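Local coordinates for protein probable phenazine-specific methyltransferase (Pseudomonas aeruginosa, PDB 2IP2) that transfers a methyl group from S-adenosyl-L-methionine to phenazine-1-carboxylate, giving 5-methylphenazine-1-carboxylate on the route to the virulence pigment pyocyanin, at residues G93-M98 / M150-L155; E104-A109 / P122-A127; C114-S119 / L291-A296; I271-S276 / L322-R327. One frame throughout, in Å; residues are numbered along the deposited sequence.

Contact 1: residues G93-M98 / M150-L155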
# COMPACT_ATOMS: atom_id res chain seq x y z
N GLY A 93 -9.69 -22.45 -1.72
CA GLY A 93 -8.31 -22.02 -1.91
C GLY A 93 -8.11 -20.56 -2.28
O GLY A 93 -7.24 -20.24 -3.09
N SER A 94 -8.92 -19.66 -1.70
CA SER A 94 -8.82 -18.24 -2.09
C SER A 94 -7.80 -17.53 -1.20
O SER A 94 -7.28 -18.11 -0.23
CB SER A 94 -10.17 -17.57 -1.93
OG SER A 94 -10.53 -17.60 -0.56
N PHE A 95 -7.57 -16.25 -1.50
CA PHE A 95 -6.74 -15.38 -0.64
C PHE A 95 -7.54 -14.68 0.46
O PHE A 95 -6.99 -13.87 1.25
CB PHE A 95 -6.05 -14.36 -1.52
CG PHE A 95 -4.92 -14.93 -2.33
CD1 PHE A 95 -4.84 -16.28 -2.59
CD2 PHE A 95 -3.92 -14.10 -2.83
CE1 PHE A 95 -3.79 -16.82 -3.35
CE2 PHE A 95 -2.84 -14.64 -3.59
CZ PHE A 95 -2.79 -15.99 -3.85
N ARG A 96 -8.83 -15.05 0.55
CA ARG A 96 -9.76 -14.31 1.43
C ARG A 96 -9.26 -14.25 2.86
O ARG A 96 -9.14 -13.17 3.43
CB ARG A 96 -11.18 -14.90 1.39
CG ARG A 96 -12.07 -14.34 2.47
CD ARG A 96 -13.57 -14.84 2.45
NE ARG A 96 -14.12 -14.70 3.81
CZ ARG A 96 -14.76 -13.63 4.27
NH1 ARG A 96 -15.01 -12.60 3.48
NH2 ARG A 96 -15.18 -13.63 5.52
N ASP A 97 -8.97 -15.40 3.48
CA ASP A 97 -8.53 -15.39 4.88
C ASP A 97 -7.18 -14.74 5.05
O ASP A 97 -6.90 -14.23 6.12
CB ASP A 97 -8.45 -16.82 5.41
CG ASP A 97 -9.83 -17.42 5.50
OD1 ASP A 97 -10.71 -16.73 6.11
OD2 ASP A 97 -10.06 -18.47 4.90
N MET A 98 -6.32 -14.85 4.05
CA MET A 98 -5.01 -14.16 4.10
C MET A 98 -5.21 -12.63 4.11
O MET A 98 -4.66 -11.91 4.97
CB MET A 98 -4.10 -14.58 2.93
CG MET A 98 -2.69 -14.01 3.01
SD MET A 98 -1.85 -13.97 1.44
CE MET A 98 -2.84 -12.64 0.70
N MET A 150 -2.53 -18.95 5.87
CA MET A 150 -1.36 -19.64 5.27
C MET A 150 -1.77 -20.56 4.12
O MET A 150 -0.96 -20.89 3.25
CB MET A 150 -0.63 -20.39 6.36
CG MET A 150 0.18 -19.50 7.26
SD MET A 150 1.33 -18.43 6.36
CE MET A 150 2.48 -19.63 5.64
N LYS A 151 -3.04 -20.94 4.08
CA LYS A 151 -3.57 -21.66 2.93
C LYS A 151 -3.41 -20.97 1.57
O LYS A 151 -3.38 -21.66 0.52
CB LYS A 151 -5.03 -22.04 3.16
CG LYS A 151 -5.17 -23.20 4.15
CD LYS A 151 -6.59 -23.69 4.09
CE LYS A 151 -6.71 -25.13 4.47
NZ LYS A 151 -8.17 -25.55 4.52
N ALA A 152 -3.28 -19.63 1.56
CA ALA A 152 -3.05 -18.92 0.29
C ALA A 152 -1.79 -19.47 -0.41
O ALA A 152 -1.71 -19.50 -1.65
CB ALA A 152 -2.95 -17.40 0.52
N SER A 153 -0.85 -19.94 0.39
CA SER A 153 0.41 -20.51 -0.10
C SER A 153 0.33 -21.98 -0.55
O SER A 153 1.30 -22.54 -1.04
CB SER A 153 1.53 -20.27 0.93
OG SER A 153 1.98 -18.92 0.84
N ASN A 154 -0.86 -22.58 -0.42
CA ASN A 154 -1.17 -23.86 -1.06
C ASN A 154 -1.02 -23.76 -2.58
O ASN A 154 -0.88 -24.78 -3.26
CB ASN A 154 -2.57 -24.36 -0.67
CG ASN A 154 -2.62 -24.90 0.78
OD1 ASN A 154 -1.60 -24.91 1.49
ND2 ASN A 154 -3.80 -25.34 1.21
N LEU A 155 -1.01 -22.52 -3.09
CA LEU A 155 -0.69 -22.27 -4.49
C LEU A 155 0.65 -22.91 -4.85
O LEU A 155 0.79 -23.55 -5.91
CB LEU A 155 -0.68 -20.77 -4.82
CG LEU A 155 -1.92 -20.14 -5.47
CD1 LEU A 155 -3.10 -20.00 -4.50
CD2 LEU A 155 -1.61 -18.79 -6.10

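Contact 2: residues E104-A109 / P122-A127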
# COMPACT_ATOMS: atom_id res chain seq x y z
N GLU A 104 -5.65 -7.07 9.52
CA GLU A 104 -5.99 -6.96 10.95
C GLU A 104 -4.71 -7.09 11.69
O GLU A 104 -4.01 -6.09 11.84
CB GLU A 104 -7.07 -8.00 11.30
CG GLU A 104 -8.43 -7.58 10.69
CD GLU A 104 -9.56 -8.64 10.66
OE1 GLU A 104 -9.43 -9.75 11.28
OE2 GLU A 104 -10.59 -8.32 9.98
N GLU A 105 -4.33 -8.32 12.13
CA GLU A 105 -3.12 -8.48 12.90
C GLU A 105 -1.88 -7.85 12.24
O GLU A 105 -1.10 -7.20 12.92
CB GLU A 105 -2.83 -9.96 13.07
CG GLU A 105 -3.44 -10.54 14.31
CD GLU A 105 -4.88 -10.96 14.10
OE1 GLU A 105 -5.44 -10.75 12.99
OE2 GLU A 105 -5.43 -11.55 15.07
N PHE A 106 -1.65 -8.10 10.95
CA PHE A 106 -0.43 -7.52 10.36
C PHE A 106 -0.48 -6.02 10.03
O PHE A 106 0.56 -5.35 9.95
CB PHE A 106 0.04 -8.32 9.18
CG PHE A 106 0.56 -9.69 9.56
CD1 PHE A 106 1.10 -9.94 10.86
CD2 PHE A 106 0.52 -10.73 8.60
CE1 PHE A 106 1.65 -11.23 11.16
CE2 PHE A 106 1.03 -12.01 8.91
CZ PHE A 106 1.63 -12.25 10.16
N HIS A 107 -1.68 -5.51 9.85
CA HIS A 107 -1.84 -4.03 9.77
C HIS A 107 -1.46 -3.41 11.13
O HIS A 107 -0.76 -2.38 11.20
CB HIS A 107 -3.30 -3.68 9.47
CG HIS A 107 -3.58 -2.20 9.45
ND1 HIS A 107 -3.27 -1.39 8.38
CD2 HIS A 107 -4.15 -1.39 10.38
CE1 HIS A 107 -3.62 -0.14 8.64
NE2 HIS A 107 -4.16 -0.11 9.85
N ALA A 108 -1.93 -4.03 12.22
CA ALA A 108 -1.48 -3.59 13.53
C ALA A 108 0.03 -3.69 13.70
O ALA A 108 0.67 -2.78 14.26
CB ALA A 108 -2.16 -4.45 14.61
N ALA A 109 0.59 -4.79 13.22
CA ALA A 109 2.07 -5.07 13.33
C ALA A 109 2.92 -4.06 12.61
O ALA A 109 4.09 -3.74 13.02
CB ALA A 109 2.37 -6.46 12.75
N PRO A 122 10.09 -7.00 16.87
CA PRO A 122 9.16 -7.08 15.72
C PRO A 122 7.95 -6.17 15.98
O PRO A 122 7.52 -6.05 17.12
CB PRO A 122 8.77 -8.55 15.71
CG PRO A 122 10.07 -9.20 16.24
CD PRO A 122 10.41 -8.33 17.41
N GLY A 123 7.46 -5.49 14.95
CA GLY A 123 6.25 -4.67 15.11
C GLY A 123 5.07 -5.44 15.67
O GLY A 123 4.30 -4.90 16.47
N PHE A 124 4.98 -6.73 15.34
CA PHE A 124 3.88 -7.53 15.92
C PHE A 124 3.99 -7.49 17.48
O PHE A 124 3.02 -7.22 18.18
CB PHE A 124 3.85 -8.98 15.45
CG PHE A 124 2.63 -9.71 15.96
CD1 PHE A 124 2.61 -10.26 17.29
CD2 PHE A 124 1.47 -9.76 15.19
CE1 PHE A 124 1.46 -10.89 17.81
CE2 PHE A 124 0.30 -10.41 15.67
CZ PHE A 124 0.29 -10.96 17.01
N GLU A 125 5.18 -7.74 17.98
CA GLU A 125 5.42 -7.74 19.43
C GLU A 125 5.18 -6.35 20.03
O GLU A 125 4.57 -6.20 21.14
CB GLU A 125 6.84 -8.21 19.71
CG GLU A 125 7.09 -8.28 21.27
CD GLU A 125 8.28 -9.10 21.65
OE1 GLU A 125 8.86 -9.77 20.78
OE2 GLU A 125 8.60 -9.09 22.85
N LEU A 126 5.67 -5.29 19.34
CA LEU A 126 5.35 -3.94 19.82
C LEU A 126 3.85 -3.68 19.92
O LEU A 126 3.38 -3.12 20.91
CB LEU A 126 6.05 -2.86 19.00
CG LEU A 126 7.59 -2.89 19.11
CD1 LEU A 126 8.12 -1.89 18.05
CD2 LEU A 126 8.11 -2.47 20.52
N ALA A 127 3.11 -4.07 18.87
CA ALA A 127 1.67 -3.84 18.76
C ALA A 127 0.84 -4.63 19.79
O ALA A 127 -0.17 -4.14 20.28
CB ALA A 127 1.17 -4.23 17.36

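Contact 3: residues C114-S119 / L291-A296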
# COMPACT_ATOMS: atom_id res chain seq x y z
N CYS A 114 8.61 1.85 12.52
CA CYS A 114 9.83 2.65 12.80
C CYS A 114 10.50 2.16 14.08
O CYS A 114 11.66 1.79 14.07
CB CYS A 114 9.48 4.13 12.86
SG CYS A 114 11.00 5.15 12.96
N GLU A 115 9.72 2.08 15.15
CA GLU A 115 10.24 1.66 16.45
C GLU A 115 10.82 0.21 16.33
O GLU A 115 11.88 -0.12 16.95
CB GLU A 115 9.17 1.73 17.55
CG GLU A 115 9.66 1.24 18.93
CD GLU A 115 8.59 1.30 20.02
OE1 GLU A 115 7.47 1.80 19.75
OE2 GLU A 115 8.86 0.86 21.17
N ALA A 116 10.17 -0.61 15.51
CA ALA A 116 10.55 -2.01 15.28
C ALA A 116 11.92 -2.08 14.62
O ALA A 116 12.81 -2.79 15.11
CB ALA A 116 9.46 -2.72 14.43
N LEU A 117 12.13 -1.36 13.51
CA LEU A 117 13.40 -1.48 12.80
C LEU A 117 14.57 -0.85 13.58
O LEU A 117 15.73 -1.25 13.38
CB LEU A 117 13.32 -0.81 11.39
CG LEU A 117 12.46 -1.70 10.43
CD1 LEU A 117 11.70 -0.96 9.31
CD2 LEU A 117 13.31 -2.94 9.92
N LEU A 118 14.27 0.14 14.40
CA LEU A 118 15.29 0.73 15.30
C LEU A 118 15.65 -0.26 16.43
O LEU A 118 16.81 -0.68 16.57
CB LEU A 118 14.74 2.02 15.90
CG LEU A 118 14.63 3.30 15.03
CD1 LEU A 118 14.26 4.56 15.81
CD2 LEU A 118 15.91 3.58 14.25
N SER A 119 14.65 -0.67 17.19
CA SER A 119 14.88 -1.46 18.43
C SER A 119 15.24 -2.94 18.14
O SER A 119 15.90 -3.64 18.94
CB SER A 119 13.63 -1.38 19.33
OG SER A 119 12.57 -2.15 18.76
N LEU A 291 8.83 -10.57 7.26
CA LEU A 291 9.19 -11.67 8.17
C LEU A 291 9.80 -11.16 9.48
O LEU A 291 9.49 -11.67 10.57
CB LEU A 291 10.11 -12.69 7.46
CG LEU A 291 10.41 -14.01 8.18
CD1 LEU A 291 9.12 -14.61 8.75
CD2 LEU A 291 10.99 -15.00 7.20
N PHE A 292 10.66 -10.13 9.38
CA PHE A 292 11.14 -9.45 10.54
C PHE A 292 9.97 -8.80 11.32
O PHE A 292 9.85 -8.95 12.55
CB PHE A 292 12.19 -8.35 10.19
CG PHE A 292 12.41 -7.42 11.36
CD1 PHE A 292 13.16 -7.86 12.47
CD2 PHE A 292 11.75 -6.16 11.41
CE1 PHE A 292 13.28 -7.04 13.60
CE2 PHE A 292 11.87 -5.32 12.51
CZ PHE A 292 12.64 -5.76 13.63
N MET A 293 9.11 -8.08 10.58
CA MET A 293 8.05 -7.26 11.23
C MET A 293 7.10 -8.19 11.99
O MET A 293 6.61 -7.82 13.06
CB MET A 293 7.29 -6.42 10.21
CG MET A 293 6.40 -5.24 10.81
SD MET A 293 7.52 -4.11 11.64
CE MET A 293 8.64 -3.52 10.34
N ALA A 294 6.92 -9.41 11.48
CA ALA A 294 5.97 -10.34 12.10
C ALA A 294 6.60 -11.11 13.28
O ALA A 294 6.01 -11.22 14.32
CB ALA A 294 5.45 -11.31 11.10
N CYS A 295 7.81 -11.62 13.11
CA CYS A 295 8.34 -12.54 14.11
C CYS A 295 9.86 -12.62 14.15
O CYS A 295 10.42 -13.66 14.62
CB CYS A 295 7.81 -13.93 13.79
SG CYS A 295 8.39 -14.60 12.23
N ALA A 296 10.54 -11.58 13.68
CA ALA A 296 12.03 -11.51 13.70
C ALA A 296 12.66 -12.66 12.93
O ALA A 296 13.78 -13.08 13.24
CB ALA A 296 12.59 -11.48 15.19

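Contact 4: residues I271-S276 / L322-R327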
# COMPACT_ATOMS: atom_id res chain seq x y z
N ILE A 271 11.82 -26.27 0.34
CA ILE A 271 10.80 -25.36 -0.21
C ILE A 271 10.86 -24.17 0.69
O ILE A 271 10.54 -24.32 1.87
CB ILE A 271 9.40 -26.01 -0.17
CG1 ILE A 271 9.40 -27.31 -0.98
CG2 ILE A 271 8.34 -25.05 -0.68
CD1 ILE A 271 8.41 -28.33 -0.44
N GLU A 272 11.31 -23.00 0.18
CA GLU A 272 11.52 -21.85 1.05
C GLU A 272 11.61 -20.58 0.23
O GLU A 272 12.00 -20.63 -0.94
CB GLU A 272 12.77 -22.01 1.93
CG GLU A 272 12.52 -21.41 3.36
CD GLU A 272 13.14 -22.17 4.51
OE1 GLU A 272 14.28 -22.65 4.38
OE2 GLU A 272 12.49 -22.27 5.58
N ARG A 273 11.21 -19.45 0.79
CA ARG A 273 11.53 -18.21 0.02
C ARG A 273 13.00 -17.90 0.19
O ARG A 273 13.48 -17.83 1.29
CB ARG A 273 10.78 -17.00 0.53
CG ARG A 273 9.31 -17.07 0.41
CD ARG A 273 8.77 -15.57 0.45
NE ARG A 273 7.38 -15.69 0.11
CZ ARG A 273 6.43 -15.69 1.02
NH1 ARG A 273 6.77 -15.44 2.29
NH2 ARG A 273 5.18 -15.84 0.65
N THR A 274 13.73 -17.70 -0.89
CA THR A 274 15.12 -17.25 -0.73
C THR A 274 15.30 -15.94 -1.51
O THR A 274 14.58 -15.72 -2.47
CB THR A 274 16.15 -18.28 -1.26
OG1 THR A 274 15.97 -18.43 -2.68
CG2 THR A 274 15.98 -19.63 -0.60
N ILE A 275 16.29 -15.13 -1.14
CA ILE A 275 16.59 -13.87 -1.78
C ILE A 275 17.77 -14.10 -2.76
O ILE A 275 18.81 -14.61 -2.36
CB ILE A 275 16.96 -12.79 -0.70
CG1 ILE A 275 15.96 -12.71 0.46
CG2 ILE A 275 17.17 -11.45 -1.32
CD1 ILE A 275 14.54 -12.27 0.08
N SER A 276 17.57 -13.80 -4.04
CA SER A 276 18.67 -13.72 -4.99
C SER A 276 19.61 -12.61 -4.52
O SER A 276 19.24 -11.43 -4.52
CB SER A 276 18.13 -13.47 -6.40
OG SER A 276 17.16 -14.45 -6.75
N LEU A 322 8.66 -21.13 -7.67
CA LEU A 322 7.24 -21.46 -7.42
C LEU A 322 6.41 -20.18 -7.19
O LEU A 322 6.96 -19.09 -7.03
CB LEU A 322 7.10 -22.43 -6.23
CG LEU A 322 7.85 -23.77 -6.11
CD1 LEU A 322 7.64 -24.31 -4.67
CD2 LEU A 322 7.33 -24.79 -7.14
N PRO A 323 5.06 -20.30 -7.17
CA PRO A 323 4.26 -19.11 -6.85
C PRO A 323 4.58 -18.44 -5.52
O PRO A 323 5.11 -19.09 -4.59
CB PRO A 323 2.80 -19.64 -6.84
CG PRO A 323 2.82 -20.87 -7.66
CD PRO A 323 4.22 -21.48 -7.47
N MET A 324 4.25 -17.14 -5.45
CA MET A 324 4.37 -16.32 -4.26
C MET A 324 5.78 -16.30 -3.72
O MET A 324 6.01 -16.55 -2.53
CB MET A 324 3.38 -16.77 -3.20
CG MET A 324 2.08 -17.21 -3.84
SD MET A 324 0.69 -16.82 -2.80
CE MET A 324 1.41 -15.51 -1.75
N GLU A 325 6.73 -16.04 -4.64
CA GLU A 325 8.13 -15.85 -4.29
C GLU A 325 8.75 -17.02 -3.51
O GLU A 325 9.67 -16.82 -2.72
CB GLU A 325 8.35 -14.49 -3.57
CG GLU A 325 8.03 -13.22 -4.40
CD GLU A 325 8.91 -13.06 -5.65
OE1 GLU A 325 10.09 -13.48 -5.62
OE2 GLU A 325 8.43 -12.49 -6.65
N THR A 326 8.31 -18.26 -3.77
CA THR A 326 8.91 -19.39 -3.03
C THR A 326 9.79 -20.20 -3.97
O THR A 326 9.60 -20.16 -5.18
CB THR A 326 7.88 -20.32 -2.30
OG1 THR A 326 8.40 -21.66 -2.15
CG2 THR A 326 6.61 -20.40 -3.04
N ARG A 327 10.78 -20.88 -3.42
CA ARG A 327 11.74 -21.59 -4.27
C ARG A 327 11.62 -23.05 -3.96
O ARG A 327 11.36 -23.42 -2.81
CB ARG A 327 13.14 -21.20 -3.92
CG ARG A 327 13.98 -20.94 -5.11
CD ARG A 327 14.34 -19.46 -5.08
NE ARG A 327 14.22 -18.84 -6.39
CZ ARG A 327 14.55 -17.57 -6.64
NH1 ARG A 327 15.03 -16.78 -5.68
NH2 ARG A 327 14.40 -17.10 -7.85
O HOH W 1 12.06 -17.33 -3.42
O HOH W 2 14.14 -13.81 -6.91

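Contact 1: residues G93-M98 / M150-L155
F95, A152, L155 and M98 make this contact almost entirely from carbon and sulfur, a compact case of a loop fitting an aromatic ring against a helix start. The aromatic component is a CH-pi contact: the methyl of A152 lies over one face of the F95 ring, 4.2 Å from CB to the ring centroid. At the rim of that ring, in its plane, sits a branch of L155, with CD1 3.5 Å from F95 CE1. The two side chains cross at about a right angle, and the second branch of L155, CD2, lies near F95 CZ. F95 thus meets one partner over a face and another at its edge.

The remaining apolar component is sulfur against methyl. M98 SD stands 3.7 Å from A152 CB, because CG lies anti to the backbone N (chi1 -174°) and the chain bends only at its last torsion. A152 is therefore shared between ring and thioether.

No hydrogen bond crosses the contact; the polar work is done within 93-98. S94 OG accepts the N-H of R96 (N to OG, 3.3 Å), capping the turn into helix 96-102, and is also bonded to R89 O.

The contact lies where helix 96-102 begins beside the start of helix 154-163. M324 of the loop joining strands 314-322 and 326-333 touches F95, while I13 of the second subunit packs on both F95 and M98.

Contact 2: residues E104-A109 / P122-A127
F124 has the largest share of the contact and meets A109, F106 and E105 on the other helix; its course from backbone to ring edge accounts for much of the fit. CB lies 4.0 Å from A109 CB, and the A109 methyl also approaches the F124 backbone, 3.7 Å from CA. CG then stands anti to the backbone N (chi1 -174°), which carries the ring back along helix 105-109 toward its first turn. On the CD2 side the ring reaches the rim of the F106 ring, with CD2 4.3 Å from F106 CE1. One atom further, CE2 meets the stem of E105, 4.0 Å from its CG, which sits at the edge of the F124 ring and in its plane.

The two short helices approach to 8.3 Å between axes and cross at 92°, nearly perpendicular, within the run of short helices 96-102, 105-109, 113-119 and 123-128 of this dimeric O-methyltransferase-family protein. Small residues line the crossing. A109 O touches G123 CA at 3.1 Å, a CA-H...O contact at a position where a CB would clash with that oxygen, and A127 CB rests 3.5 Å from A108 O.

E105 and F124 run side by side in the same direction, and the carboxylate is nearly coplanar with the ring, 2° apart. A bend at chi2 leads the carboxylate away from helix 123-128, to R145, which forms a salt bridge to OE2, and to the Y135 hydroxyl, which is hydrogen-bonded to it. F128 stacks on the F124 ring, and F132 and Y135 meet it edge-to-face.

Contact 3: residues C114-S119 / L291-A296
F292 and M293 both hold CG anti to the backbone N (chi1 166° and -165°), yet they come to A116 and L117 from different parts of one helix turn. F292 sends its ring straight across. M293 instead bends at both of its later torsions, curling so that sulfur and terminal methyl face helix 113-119 one after the other.

The rim of the F292 ring points at the A116 carbonyl oxygen. CZ lies 3.3 Å from A116 O, with the carbonyl at the ring edge, so the carbon rim, not the pi face, meets the oxygen. The neighbouring rim atom CE2 is 4.0 Å from A116 CB and 3.8 Å from L117 CD2, the leucine coming to the ring at an oblique slant.

M293 meets the same two residues through its thioether. Its SD touches A116 CB at 3.7 Å, and its CE approaches the second branch of L117, 4.1 Å from CD1, the two side chains crossing at about a right angle. L117 is thus divided, one methyl for the ring and one for the thioether, while the single methyl of A116 lies close to both.

This is near-perpendicular helix packing in the O-methyltransferase domain, away from the predicted cofactor site. The axes are 10.5 Å apart and cross at 94°, the F292 and M293 side chains spanning the distance. No hydrogen bond crosses, and apart from the A116 carbonyl the touching groups are apolar. Helix 282-295 meets helix 113-119 beside helix 123-128, whose L126 also rests on A116; from the second subunit, V27 packs on L117 and R60 on F292.

Contact 4: residues I271-S276 / L322-R327
E272 and R327 form an antiparallel hydrogen-bonded pair, E272 N to R327 O at 3.0 Å and R327 N to E272 O at 2.8 Å, at the end of strand 267-272 and just after the turn that links strands 314-322 and 326-333. M324 and E325 both have left-handed helical backbone angles in this tight turn, and M324 O faces R273.

R273 exploits that carbonyl. Its side chain runs extended from CG to NE, passing E325 O on the way, and NE donates to M324 O at 3.1 Å with the acceptor at the edge of the guanidinium, in its plane. NH2 adds a weak bond to the same oxygen. The guanidinium also makes a cation-pi contact with W287, which together with the bond should fix its rotation.

R327 takes a bent course instead, its CD 3.1 Å from T274 OG1, the two side chains crossing at about a right angle. T274 OG1 is hydrogen-bonded to T302 OG1, and R327 NH2 forms a salt bridge with D321. On the apolar side I271 CG2 lies 4.1 Å from L322 CD1.

The pair joins strand 267-272 to strand 326-333 in the seven-stranded sheet of class I methyltransferases, order 3-2-1-4-5-7-6 with 326-333 running antiparallel. Helix 154-163 packs on I271 and L322, while E272 lies near R241, a predicted S-adenosyl-L-methionine ligand.

How the contacts relate
Contacts 1, 2 and 3 are buried; contacts 2 and 3 pack helix on helix, contact 1 a loop and helix start against a helix start. Contact 4 is partly buried, at the end of two inner strands, with directed backbone and guanidinium bonds. Contacts 2 and 3, about 9 Å apart between centres, share one cluster: F124 N lies 3.0 Å from M293 O, a probable hydrogen bond. The helices of contact 2, with alanine and glycine at the crossing, come closer than those of contact 3, where F292 and M293 lie between them. M324 SD, 3.7 Å from F95 CZ, links contact 4 to contact 1. All four contacts have residues that meet the second subunit.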